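Local coordinates for THB11 (Chlamydomonas reinhardtii, PDB 6TD7), which carries a pentacoordinate heme in its truncated-hemoglobin domain, probably binds oxygen there, and may reduce nitrite, at residues Leu41-Asp47 with Arg88-Asp94; Ala37-Leu41 with Leu97-Tyr101; Lys26-Leu30 with Ala105-Leu109. All blocks are in the same frame, centred on the assembly; numbering follows the deposited sequence. Where two conformers were deposited one is given.

Contact 1 (Leu41-Asp47 with Arg88-Asp94); sequences LIKYLHD and RGFSPED. With HEM (protoporphyrin IX containing Fe), chain B.
Asp94 OD2 is gripped by Tyr44 OH from across the contact, a weak hydrogen bond of 2.6 Å, and by Ser91 N of its own segment at 3.0 Å, which arrives on the anti side of the carboxylate. The two side chains, Tyr44 and Asp94, cross at about a right angle, and the ring and carboxylate planes are inclined by 62°. Ser91 and Asp94 form a capping box at the start of helix 92-108, with Ser91 OG taking a weak bond from Asp94 N. The other oxygen, OD1, accepts from Gln40, so both ends of this buried carboxylate are engaged. Alongside, Leu41 CD2 rests on Asp94 CB at 3.6 Å.

The Tyr44 ring is held from two directions. Phe90 turns its edge onto one face in a T-shaped pair, centroids of the two rings 5.1 Å apart and planes at 76°, with CD1 above the ring centre and CB also over the face. The backbone O of Arg88 meets the rim, near the ring plane. Phe90 CG lies anti to its backbone N (chi1 -170°), which carries the far end of the ring to the heme, where CZ is 3.5 Å from HEM C3B.

At the more exposed end, Arg88 takes Asp47 end-on in a two-pronged salt bridge: NH2 bonds OD2 at 2.7 Å and NH1 bonds OD1 at 3.1 Å, both oxygens met from above the carboxylate plane. NH1 also donates to Lys43 O at 2.9 Å, in the carbonyl plane, helping fix the guanidinium's rotation.

Tyr44, Leu41 and Leu45 on one segment and Phe90 and Asp94 on the other border the heme, with Phe90 also beside the axial ligand His81: the FG corner of a globin (88-94) packed against the C-helix region (41-47) at one edge of the heme pocket.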
loop_
_atom_site.group_PDB
_atom_site.type_symbol
_atom_site.label_atom_id
_atom_site.label_comp_id
_atom_site.label_asym_id
_atom_site.label_seq_id
_atom_site.Cartn_x
_atom_site.Cartn_y
_atom_site.Cartn_z
ATOM N N LEU A 41 -4.048 -2.149 -13.650
ATOM C CA LEU A 41 -4.671 -1.759 -12.391
ATOM C C LEU A 41 -5.788 -0.743 -12.572
ATOM O O LEU A 41 -6.661 -0.642 -11.705
ATOM C CB LEU A 41 -3.619 -1.190 -11.437
ATOM C CG LEU A 41 -2.451 -2.135 -11.146
ATOM C CD1 LEU A 41 -1.480 -1.492 -10.176
ATOM C CD2 LEU A 41 -2.940 -3.476 -10.614
ATOM N N ILE A 42 -5.789 0.001 -13.677
ATOM C CA ILE A 42 -6.822 1.013 -13.876
ATOM C C ILE A 42 -8.204 0.370 -13.916
ATOM O O ILE A 42 -9.199 0.997 -13.528
ATOM C CB ILE A 42 -6.504 1.815 -15.155
ATOM C CG1 ILE A 42 -7.272 3.138 -15.166
ATOM C CG2 ILE A 42 -6.798 0.982 -16.400
ATOM C CD1 ILE A 42 -6.899 4.077 -14.031
ATOM N N LYS A 43 -8.290 -0.892 -14.360
ATOM C CA LYS A 43 -9.547 -1.628 -14.307
ATOM C C LYS A 43 -10.212 -1.522 -12.942
ATOM O O LYS A 43 -11.443 -1.544 -12.836
ATOM C CB LYS A 43 -9.320 -3.115 -14.603
ATOM C CG LYS A 43 -8.399 -3.435 -15.763
ATOM C CD LYS A 43 -8.319 -4.946 -15.987
ATOM C CE LYS A 43 -7.207 -5.301 -16.963
ATOM N NZ LYS A 43 -7.364 -6.666 -17.540
ATOM N N TYR A 44 -9.406 -1.448 -11.885
ATOM C CA TYR A 44 -9.894 -1.449 -10.518
ATOM C C TYR A 44 -10.071 -0.053 -9.942
ATOM O O TYR A 44 -10.712 0.087 -8.895
ATOM C CB TYR A 44 -8.927 -2.243 -9.626
ATOM C CG TYR A 44 -8.547 -3.596 -10.189
ATOM C CD1 TYR A 44 -9.493 -4.600 -10.334
ATOM C CD2 TYR A 44 -7.242 -3.871 -10.575
ATOM C CE1 TYR A 44 -9.154 -5.843 -10.848
ATOM C CE2 TYR A 44 -6.891 -5.112 -11.091
ATOM C CZ TYR A 44 -7.852 -6.095 -11.225
ATOM O OH TYR A 44 -7.517 -7.332 -11.737
ATOM N N LEU A 45 -9.539 0.981 -10.602
ATOM C CA LEU A 45 -9.432 2.302 -10.004
ATOM C C LEU A 45 -10.124 3.418 -10.777
ATOM O O LEU A 45 -10.283 4.512 -10.223
ATOM C CB LEU A 45 -7.950 2.685 -9.843
ATOM C CG LEU A 45 -7.067 1.766 -9.000
ATOM C CD1 LEU A 45 -5.607 2.054 -9.286
ATOM C CD2 LEU A 45 -7.366 1.953 -7.531
ATOM N N HIS A 46 -10.538 3.185 -12.025
ATOM C CA HIS A 46 -11.019 4.290 -12.851
ATOM C C HIS A 46 -12.253 4.951 -12.247
ATOM O O HIS A 46 -12.505 6.134 -12.496
ATOM C CB HIS A 46 -11.321 3.798 -14.269
ATOM C CG HIS A 46 -12.559 2.967 -14.366
ATOM N ND1 HIS A 46 -13.803 3.512 -14.605
ATOM C CD2 HIS A 46 -12.748 1.632 -14.248
ATOM C CE1 HIS A 46 -14.705 2.547 -14.632
ATOM N NE2 HIS A 46 -14.091 1.397 -14.417
ATOM N N ASP A 47 -13.029 4.211 -11.453
ATOM C CA ASP A 47 -14.211 4.749 -10.795
ATOM C C ASP A 47 -13.981 4.984 -9.305
ATOM O O ASP A 47 -14.945 5.053 -8.537
ATOM C CB ASP A 47 -15.406 3.819 -11.004
ATOM C CG ASP A 47 -15.207 2.468 -10.351
ATOM O OD1 ASP A 47 -14.042 2.030 -10.239
ATOM O OD2 ASP A 47 -16.210 1.846 -9.942
ATOM N N ARG A 88 -14.217 -7.863 -10.139
ATOM C CA ARG A 88 -13.288 -7.526 -11.210
ATOM C C ARG A 88 -12.048 -8.407 -11.261
ATOM O O ARG A 88 -11.186 -8.188 -12.123
ATOM C CB ARG A 88 -12.863 -6.057 -11.079
ATOM C CG ARG A 88 -14.018 -5.139 -10.730
ATOM C CD ARG A 88 -13.707 -3.692 -11.023
ATOM N NE ARG A 88 -14.822 -2.826 -10.653
ATOM C CZ ARG A 88 -14.815 -1.503 -10.770
ATOM N NH1 ARG A 88 -13.746 -0.882 -11.250
ATOM N NH2 ARG A 88 -15.877 -0.802 -10.401
ATOM N N GLY A 89 -11.924 -9.391 -10.375
ATOM C CA GLY A 89 -10.821 -10.324 -10.454
ATOM C C GLY A 89 -9.490 -9.823 -9.944
ATOM O O GLY A 89 -8.455 -10.393 -10.306
ATOM N N PHE A 90 -9.478 -8.767 -9.132
ATOM C CA PHE A 90 -8.267 -8.336 -8.437
ATOM C C PHE A 90 -7.533 -9.544 -7.869
ATOM O O PHE A 90 -8.107 -10.334 -7.115
ATOM C CB PHE A 90 -8.643 -7.360 -7.320
ATOM C CG PHE A 90 -7.475 -6.655 -6.683
ATOM C CD1 PHE A 90 -6.624 -5.866 -7.440
ATOM C CD2 PHE A 90 -7.261 -6.740 -5.313
ATOM C CE1 PHE A 90 -5.566 -5.206 -6.853
ATOM C CE2 PHE A 90 -6.205 -6.074 -4.718
ATOM C CZ PHE A 90 -5.359 -5.305 -5.489
ATOM N N SER A 91 -6.263 -9.676 -8.231
ATOM C CA SER A 91 -5.504 -10.902 -8.047
ATOM C C SER A 91 -4.208 -10.649 -7.302
ATOM O O SER A 91 -3.737 -9.510 -7.216
ATOM C CB SER A 91 -5.184 -11.539 -9.411
ATOM O OG SER A 91 -4.288 -10.717 -10.140
ATOM N N PRO A 92 -3.598 -11.701 -6.752
ATOM C CA PRO A 92 -2.279 -11.529 -6.124
ATOM C C PRO A 92 -1.257 -10.876 -7.037
ATOM O O PRO A 92 -0.396 -10.122 -6.566
ATOM C CB PRO A 92 -1.881 -12.969 -5.770
ATOM C CG PRO A 92 -3.172 -13.679 -5.597
ATOM C CD PRO A 92 -4.128 -13.065 -6.576
ATOM N N GLU A 93 -1.331 -11.145 -8.340
ATOM C CA GLU A 93 -0.397 -10.527 -9.272
ATOM C C GLU A 93 -0.622 -9.025 -9.384
ATOM O O GLU A 93 0.342 -8.277 -9.578
ATOM C CB GLU A 93 -0.510 -11.203 -10.636
ATOM C CG GLU A 93 -0.086 -12.662 -10.617
ATOM C CD GLU A 93 -1.264 -13.618 -10.556
ATOM O OE1 GLU A 93 -1.236 -14.628 -11.290
ATOM O OE2 GLU A 93 -2.219 -13.358 -9.790
ATOM N N ASP A 94 -1.868 -8.556 -9.253
ATOM C CA ASP A 94 -2.103 -7.114 -9.226
ATOM C C ASP A 94 -1.516 -6.497 -7.959
ATOM O O ASP A 94 -0.938 -5.406 -8.001
ATOM C CB ASP A 94 -3.600 -6.809 -9.325
ATOM C CG ASP A 94 -4.222 -7.324 -10.613
ATOM O OD1 ASP A 94 -3.634 -7.106 -11.695
ATOM O OD2 ASP A 94 -5.308 -7.940 -10.539
HETATM C CHA HEM B . -8.473 0.130 0.192
HETATM C CHB HEM B . -7.653 -1.036 -4.475
HETATM C CHC HEM B . -2.996 -2.066 -3.553
HETATM C CHD HEM B . -3.912 -1.350 1.214
HETATM C C1A HEM B . -8.668 -0.057 -1.165
HETATM C C2A HEM B . -9.859 0.233 -1.952
HETATM C C3A HEM B . -9.602 -0.094 -3.223
HETATM C C4A HEM B . -8.255 -0.603 -3.308
HETATM C CMA HEM B . -10.562 0.044 -4.422
HETATM C CAA HEM B . -11.196 0.838 -1.461
HETATM C CBA HEM B . -11.815 0.035 -0.330
HETATM C CGA HEM B . -12.962 0.820 0.262
HETATM O O1A HEM B . -13.789 0.196 0.975
HETATM O O2A HEM B . -13.053 2.056 0.031
HETATM C C1B HEM B . -6.321 -1.355 -4.641
HETATM C C2B HEM B . -5.665 -1.618 -5.904
HETATM C C3B HEM B . -4.384 -1.913 -5.664
HETATM C C4B HEM B . -4.171 -1.842 -4.232
HETATM C CMB HEM B . -6.341 -1.577 -7.291
HETATM C CAB HEM B . -3.335 -2.252 -6.747
HETATM C CBB HEM B . -2.166 -2.823 -6.448
HETATM C C1C HEM B . -2.868 -1.932 -2.187
HETATM C C2C HEM B . -1.626 -2.089 -1.482
HETATM C C3C HEM B . -1.858 -1.916 -0.183
HETATM C C4C HEM B . -3.266 -1.602 0.011
HETATM C CMC HEM B . -0.270 -2.442 -2.132
HETATM C CAC HEM B . -0.760 -2.013 0.891
HETATM C CBC HEM B . -1.052 -2.532 2.083
HETATM C C1D HEM B . -5.181 -0.804 1.335
HETATM C C2D HEM B . -5.741 -0.195 2.524
HETATM C C3D HEM B . -6.990 0.200 2.243
HETATM C C4D HEM B . -7.280 -0.118 0.861
HETATM C CMD HEM B . -5.002 -0.053 3.871
HETATM C CAD HEM B . -7.963 0.930 3.184
HETATM C CBD HEM B . -8.752 0.005 4.090
HETATM C CGD HEM B . -9.488 0.954 4.996
HETATM O O1D HEM B . -9.011 1.188 6.138
HETATM O O2D HEM B . -10.532 1.501 4.555
HETATM N NA HEM B . -7.715 -0.568 -2.034
HETATM N NB HEM B . -5.376 -1.497 -3.639
HETATM N NC HEM B . -3.852 -1.623 -1.248
HETATM N ND HEM B . -6.150 -0.735 0.346
HETATM FE FE HEM B . -5.769 -1.078 -1.599
#

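Contact 2 (Ala37-Leu41 with Leu97-Tyr101); sequences ADPQL and LGMKY. With HEM (protoporphyrin IX containing Fe), chain B.
Asp38 ties the loop after helix 21-36 to helix 92-108 of the globin fold, and its carboxylate also shapes an Asx turn. The polar contact between the segments rests on this side chain. Tyr101 OH donates to Asp38 OD2 in a very short hydrogen bond of 2.5 Å; the oxygen sits at the edge of the phenol ring, near its plane, while the carboxylate itself is turned 66° from that plane. Asp38 OD1 turns back to its own loop and accepts from Gln40 N at 2.8 Å and Leu41 N at 3.1 Å, which approach from opposite faces of the carboxylate. With CG anti to the backbone N (chi1 -177°), one oxygen points at the helix while the other holds the turn.

Van der Waals contacts lie beside this bond. Leu97 CD2 sits obliquely above the carboxylate, 3.2 Å from Asp38 OD2. Leu41 CD1 touches both Leu97 CG, 4.1 Å away, and the edge of the Tyr101 ring at CE2, 4.0 Å away. Heme packing completes the group: the vinyl carbon HEM CBB comes within 3.4 Å of Gly98 CA, at a position without a side chain.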
loop_
_atom_site.group_PDB
_atom_site.type_symbol
_atom_site.label_atom_id
_atom_site.label_comp_id
_atom_site.label_asym_id
_atom_site.label_seq_id
_atom_site.Cartn_x
_atom_site.Cartn_y
_atom_site.Cartn_z
ATOM N N ALA A 37 -1.709 5.070 -13.539
ATOM C CA ALA A 37 -1.099 5.033 -14.858
ATOM C C ALA A 37 -0.898 3.616 -15.379
ATOM O O ALA A 37 -0.456 3.448 -16.520
ATOM C CB ALA A 37 0.249 5.760 -14.825
ATOM N N ASP A 38 -1.214 2.598 -14.589
ATOM C CA ASP A 38 -0.947 1.227 -15.023
ATOM C C ASP A 38 -2.171 0.643 -15.716
ATOM O O ASP A 38 -3.266 0.658 -15.141
ATOM C CB ASP A 38 -0.559 0.359 -13.835
ATOM C CG ASP A 38 -0.193 -1.050 -14.242
ATOM O OD1 ASP A 38 -1.107 -1.839 -14.555
ATOM O OD2 ASP A 38 1.015 -1.364 -14.262
ATOM N N PRO A 39 -2.028 0.095 -16.930
ATOM C CA PRO A 39 -3.218 -0.354 -17.673
ATOM C C PRO A 39 -3.875 -1.605 -17.109
ATOM O O PRO A 39 -5.041 -1.860 -17.431
ATOM C CB PRO A 39 -2.677 -0.596 -19.090
ATOM C CG PRO A 39 -1.229 -0.900 -18.891
ATOM C CD PRO A 39 -0.789 -0.077 -17.712
ATOM N N GLN A 40 -3.174 -2.396 -16.290
ATOM C CA GLN A 40 -3.806 -3.548 -15.650
ATOM C C GLN A 40 -4.537 -3.156 -14.372
ATOM O O GLN A 40 -5.560 -3.766 -14.038
ATOM C CB GLN A 40 -2.760 -4.630 -15.355
ATOM C CG GLN A 40 -3.217 -5.762 -14.423
ATOM C CD GLN A 40 -4.262 -6.688 -15.039
ATOM O OE1 GLN A 40 -4.436 -6.727 -16.257
ATOM N NE2 GLN A 40 -4.955 -7.447 -14.189
ATOM N N LEU A 41 -4.048 -2.149 -13.650
ATOM C CA LEU A 41 -4.671 -1.759 -12.391
ATOM C C LEU A 41 -5.788 -0.743 -12.572
ATOM O O LEU A 41 -6.661 -0.642 -11.705
ATOM C CB LEU A 41 -3.619 -1.190 -11.437
ATOM C CG LEU A 41 -2.451 -2.135 -11.146
ATOM C CD1 LEU A 41 -1.480 -1.492 -10.176
ATOM C CD2 LEU A 41 -2.940 -3.476 -10.614
ATOM N N LEU A 97 2.170 -5.885 -8.328
ATOM C CA LEU A 97 2.445 -4.655 -9.065
ATOM C C LEU A 97 2.315 -3.437 -8.159
ATOM O O LEU A 97 3.149 -2.525 -8.207
ATOM C CB LEU A 97 1.498 -4.569 -10.258
ATOM C CG LEU A 97 1.782 -3.634 -11.428
ATOM C CD1 LEU A 97 3.244 -3.632 -11.834
ATOM C CD2 LEU A 97 0.901 -4.072 -12.591
ATOM N N GLY A 98 1.276 -3.406 -7.324
ATOM C CA GLY A 98 1.159 -2.336 -6.349
ATOM C C GLY A 98 2.372 -2.237 -5.444
ATOM O O GLY A 98 2.858 -1.140 -5.161
ATOM N N MET A 99 2.877 -3.379 -4.970
ATOM C CA MET A 99 4.048 -3.344 -4.098
ATOM C C MET A 99 5.290 -2.884 -4.855
ATOM O O MET A 99 6.117 -2.146 -4.308
ATOM C CB MET A 99 4.261 -4.713 -3.447
ATOM C CG MET A 99 3.479 -4.844 -2.135
ATOM S SD MET A 99 3.573 -6.449 -1.303
ATOM C CE MET A 99 3.374 -7.583 -2.676
ATOM N N LYS A 100 5.434 -3.298 -6.119
ATOM C CA LYS A 100 6.511 -2.774 -6.953
ATOM C C LYS A 100 6.454 -1.253 -7.018
ATOM O O LYS A 100 7.474 -0.571 -6.867
ATOM C CB LYS A 100 6.420 -3.381 -8.358
ATOM C CG LYS A 100 7.483 -2.904 -9.357
ATOM C CD LYS A 100 6.857 -2.401 -10.665
ATOM C CE LYS A 100 7.625 -2.878 -11.895
ATOM N NZ LYS A 100 8.019 -1.751 -12.783
ATOM N N TYR A 101 5.257 -0.700 -7.228
ATOM C CA TYR A 101 5.120 0.742 -7.388
ATOM C C TYR A 101 5.376 1.491 -6.083
ATOM O O TYR A 101 5.911 2.606 -6.108
ATOM C CB TYR A 101 3.729 1.073 -7.920
ATOM C CG TYR A 101 3.537 0.739 -9.377
ATOM C CD1 TYR A 101 4.549 0.964 -10.298
ATOM C CD2 TYR A 101 2.343 0.202 -9.832
ATOM C CE1 TYR A 101 4.376 0.667 -11.629
ATOM C CE2 TYR A 101 2.161 -0.099 -11.164
ATOM C CZ TYR A 101 3.181 0.135 -12.058
ATOM O OH TYR A 101 3.014 -0.162 -13.389
HETATM C CHA HEM B . -8.473 0.130 0.192
HETATM C CHB HEM B . -7.653 -1.036 -4.475
HETATM C CHC HEM B . -2.996 -2.066 -3.553
HETATM C CHD HEM B . -3.912 -1.350 1.214
HETATM C C1A HEM B . -8.668 -0.057 -1.165
HETATM C C2A HEM B . -9.859 0.233 -1.952
HETATM C C3A HEM B . -9.602 -0.094 -3.223
HETATM C C4A HEM B . -8.255 -0.603 -3.308
HETATM C CMA HEM B . -10.562 0.044 -4.422
HETATM C CAA HEM B . -11.196 0.838 -1.461
HETATM C CBA HEM B . -11.815 0.035 -0.330
HETATM C CGA HEM B . -12.962 0.820 0.262
HETATM O O1A HEM B . -13.789 0.196 0.975
HETATM O O2A HEM B . -13.053 2.056 0.031
HETATM C C1B HEM B . -6.321 -1.355 -4.641
HETATM C C2B HEM B . -5.665 -1.618 -5.904
HETATM C C3B HEM B . -4.384 -1.913 -5.664
HETATM C C4B HEM B . -4.171 -1.842 -4.232
HETATM C CMB HEM B . -6.341 -1.577 -7.291
HETATM C CAB HEM B . -3.335 -2.252 -6.747
HETATM C CBB HEM B . -2.166 -2.823 -6.448
HETATM C C1C HEM B . -2.868 -1.932 -2.187
HETATM C C2C HEM B . -1.626 -2.089 -1.482
HETATM C C3C HEM B . -1.858 -1.916 -0.183
HETATM C C4C HEM B . -3.266 -1.602 0.011
HETATM C CMC HEM B . -0.270 -2.442 -2.132
HETATM C CAC HEM B . -0.760 -2.013 0.891
HETATM C CBC HEM B . -1.052 -2.532 2.083
HETATM C C1D HEM B . -5.181 -0.804 1.335
HETATM C C2D HEM B . -5.741 -0.195 2.524
HETATM C C3D HEM B . -6.990 0.200 2.243
HETATM C C4D HEM B . -7.280 -0.118 0.861
HETATM C CMD HEM B . -5.002 -0.053 3.871
HETATM C CAD HEM B . -7.963 0.930 3.184
HETATM C CBD HEM B . -8.752 0.005 4.090
HETATM C CGD HEM B . -9.488 0.954 4.996
HETATM O O1D HEM B . -9.011 1.188 6.138
HETATM O O2D HEM B . -10.532 1.501 4.555
HETATM N NA HEM B . -7.715 -0.568 -2.034
HETATM N NB HEM B . -5.376 -1.497 -3.639
HETATM N NC HEM B . -3.852 -1.623 -1.248
HETATM N ND HEM B . -6.150 -0.735 0.346
HETATM FE FE HEM B . -5.769 -1.078 -1.599
#

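Contact 3 (Lys26-Leu30 with Ala105-Leu109); sequences KVVEL and AMTEL
Helix 21-36 and the end of helix 92-108 come close together at Val27 and Ala105, whose CA atoms are 5.2 Å apart. Residues 105-108 are still helical, and Leu109 N makes weak bonds to Ala105 O and Met106 O. No hydrogen bond joins the two segments. The small side chain at 105 makes the close approach possible: Ala105 CB points at the partner helix and lies 3.5 Å from the backbone Val27 O.

Two side chains of helix 21-36 flank that methyl. Val27 CG1 is 4.1 Å from Ala105 CB and also rests on Met106 CG at 3.8 Å. From one turn further on, Leu30 brings CG to 3.9 Å from Ala105 CB; its CG stands anti to the backbone N (chi1 -177°), which sends the branch toward Ala105, and chi2 then sets CD2 3.7 Å from Ala105 CA. CD2 also lies 3.4 Å from Glu108 OE1, the two side chains crossing at about a right angle, while Glu108 OE2 forms a salt bridge with Lys34. Leu109 was modelled in two conformers, so its packing over Lys26 and Val27 is less certain.

Met106 continues onto helix 113-123, and Val28, facing away from the contact, packs on helix 50-64. This is the crossing of helices B and G, where the B/E layer packs on the G/H layer of the 2-over-2 truncated-globin fold.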
loop_
_atom_site.group_PDB
_atom_site.type_symbol
_atom_site.label_atom_id
_atom_site.label_comp_id
_atom_site.label_asym_id
_atom_site.label_seq_id
_atom_site.Cartn_x
_atom_site.Cartn_y
_atom_site.Cartn_z
ATOM N N LYS A 26 4.942 12.403 -0.198
ATOM C CA LYS A 26 5.317 12.335 -1.607
ATOM C C LYS A 26 5.456 10.897 -2.091
ATOM O O LYS A 26 5.157 10.610 -3.258
ATOM C CB LYS A 26 6.607 13.131 -1.819
ATOM C CG LYS A 26 6.378 14.630 -1.656
ATOM C CD LYS A 26 7.642 15.459 -1.630
ATOM C CE LYS A 26 7.268 16.945 -1.550
ATOM N NZ LYS A 26 8.368 17.832 -1.071
ATOM N N VAL A 27 5.886 9.980 -1.222
ATOM C CA VAL A 27 5.906 8.561 -1.580
ATOM C C VAL A 27 4.499 8.085 -1.930
ATOM O O VAL A 27 4.277 7.460 -2.975
ATOM C CB VAL A 27 6.505 7.728 -0.432
ATOM C CG1 VAL A 27 6.226 6.244 -0.642
ATOM C CG2 VAL A 27 8.003 7.972 -0.307
ATOM N N VAL A 28 3.530 8.362 -1.054
ATOM C CA VAL A 28 2.165 7.898 -1.287
ATOM C C VAL A 28 1.591 8.524 -2.551
ATOM O O VAL A 28 0.893 7.862 -3.328
ATOM C CB VAL A 28 1.275 8.203 -0.067
ATOM C CG1 VAL A 28 -0.167 7.755 -0.334
ATOM C CG2 VAL A 28 1.825 7.531 1.166
ATOM N N GLU A 29 1.865 9.809 -2.781
ATOM C CA GLU A 29 1.308 10.463 -3.962
ATOM C C GLU A 29 1.907 9.888 -5.239
ATOM O O GLU A 29 1.198 9.692 -6.232
ATOM C CB GLU A 29 1.529 11.973 -3.883
ATOM C CG GLU A 29 0.640 12.650 -2.848
ATOM C CD GLU A 29 1.024 14.092 -2.568
ATOM O OE1 GLU A 29 2.107 14.531 -3.011
ATOM O OE2 GLU A 29 0.236 14.788 -1.893
ATOM N N LEU A 30 3.210 9.604 -5.228
ATOM C CA LEU A 30 3.836 8.970 -6.385
ATOM C C LEU A 30 3.326 7.546 -6.569
ATOM O O LEU A 30 3.060 7.116 -7.698
ATOM C CB LEU A 30 5.349 8.999 -6.194
ATOM C CG LEU A 30 6.281 8.471 -7.274
ATOM C CD1 LEU A 30 5.932 9.055 -8.628
ATOM C CD2 LEU A 30 7.712 8.819 -6.865
ATOM N N ALA A 105 8.341 4.210 -5.741
ATOM C CA ALA A 105 8.132 5.544 -5.191
ATOM C C ALA A 105 9.161 5.869 -4.116
ATOM O O ALA A 105 9.711 6.975 -4.091
ATOM C CB ALA A 105 6.714 5.661 -4.628
ATOM N N MET A 106 9.438 4.920 -3.218
ATOM C CA MET A 106 10.464 5.158 -2.206
ATOM C C MET A 106 11.837 5.321 -2.846
ATOM O O MET A 106 12.620 6.188 -2.441
ATOM C CB MET A 106 10.482 4.017 -1.188
ATOM C CG MET A 106 9.356 4.070 -0.161
ATOM S SD MET A 106 9.544 2.824 1.127
ATOM C CE MET A 106 9.381 1.338 0.151
ATOM N N THR A 107 12.150 4.499 -3.849
ATOM C CA THR A 107 13.440 4.618 -4.524
ATOM C C THR A 107 13.590 5.989 -5.174
ATOM O O THR A 107 14.627 6.649 -5.042
ATOM C CB THR A 107 13.589 3.520 -5.582
ATOM O OG1 THR A 107 13.488 2.226 -4.972
ATOM C CG2 THR A 107 14.929 3.646 -6.304
ATOM N N GLU A 108 12.555 6.425 -5.896
ATOM C CA GLU A 108 12.633 7.663 -6.660
ATOM C C GLU A 108 12.724 8.896 -5.777
ATOM O O GLU A 108 13.158 9.949 -6.256
ATOM C CB GLU A 108 11.425 7.759 -7.592
ATOM C CG GLU A 108 11.544 6.830 -8.784
ATOM C CD GLU A 108 10.225 6.543 -9.464
ATOM O OE1 GLU A 108 9.371 7.453 -9.559
ATOM O OE2 GLU A 108 10.046 5.390 -9.907
ATOM N N LEU A 109 12.344 8.798 -4.507
ATOM C CA LEU A 109 12.467 9.911 -3.577
ATOM C C LEU A 109 13.727 9.830 -2.724
ATOM O O LEU A 109 13.935 10.692 -1.865
ATOM C CB LEU A 109 11.219 9.987 -2.691
ATOM C CG LEU A 109 10.030 10.566 -3.468
ATOM C CD1 LEU A 109 8.695 10.124 -2.907
ATOM C CD2 LEU A 109 10.117 12.092 -3.492
#

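All three contacts use helix 92-108, taken in order from its start to its end. Contacts 1 and 2 share Leu41 and have centres 9 Å apart; they are also joined by a probable hydrogen bond of 2.8 Å from Gln40 NE2 to Asp94 OD1. Both reach the same vinyl group of the heme, and contact 1 also lies beside the axial ligand His81, with the bound cyanide about 7 Å from the Phe90 side chain. Contact 3 lies apart, its centre 14 Å from that of contact 2 and 21 Å from that of contact 1. There helix 21-36 meets helix 92-108 about 11 Å from the heme, measured from the Met106 side chain.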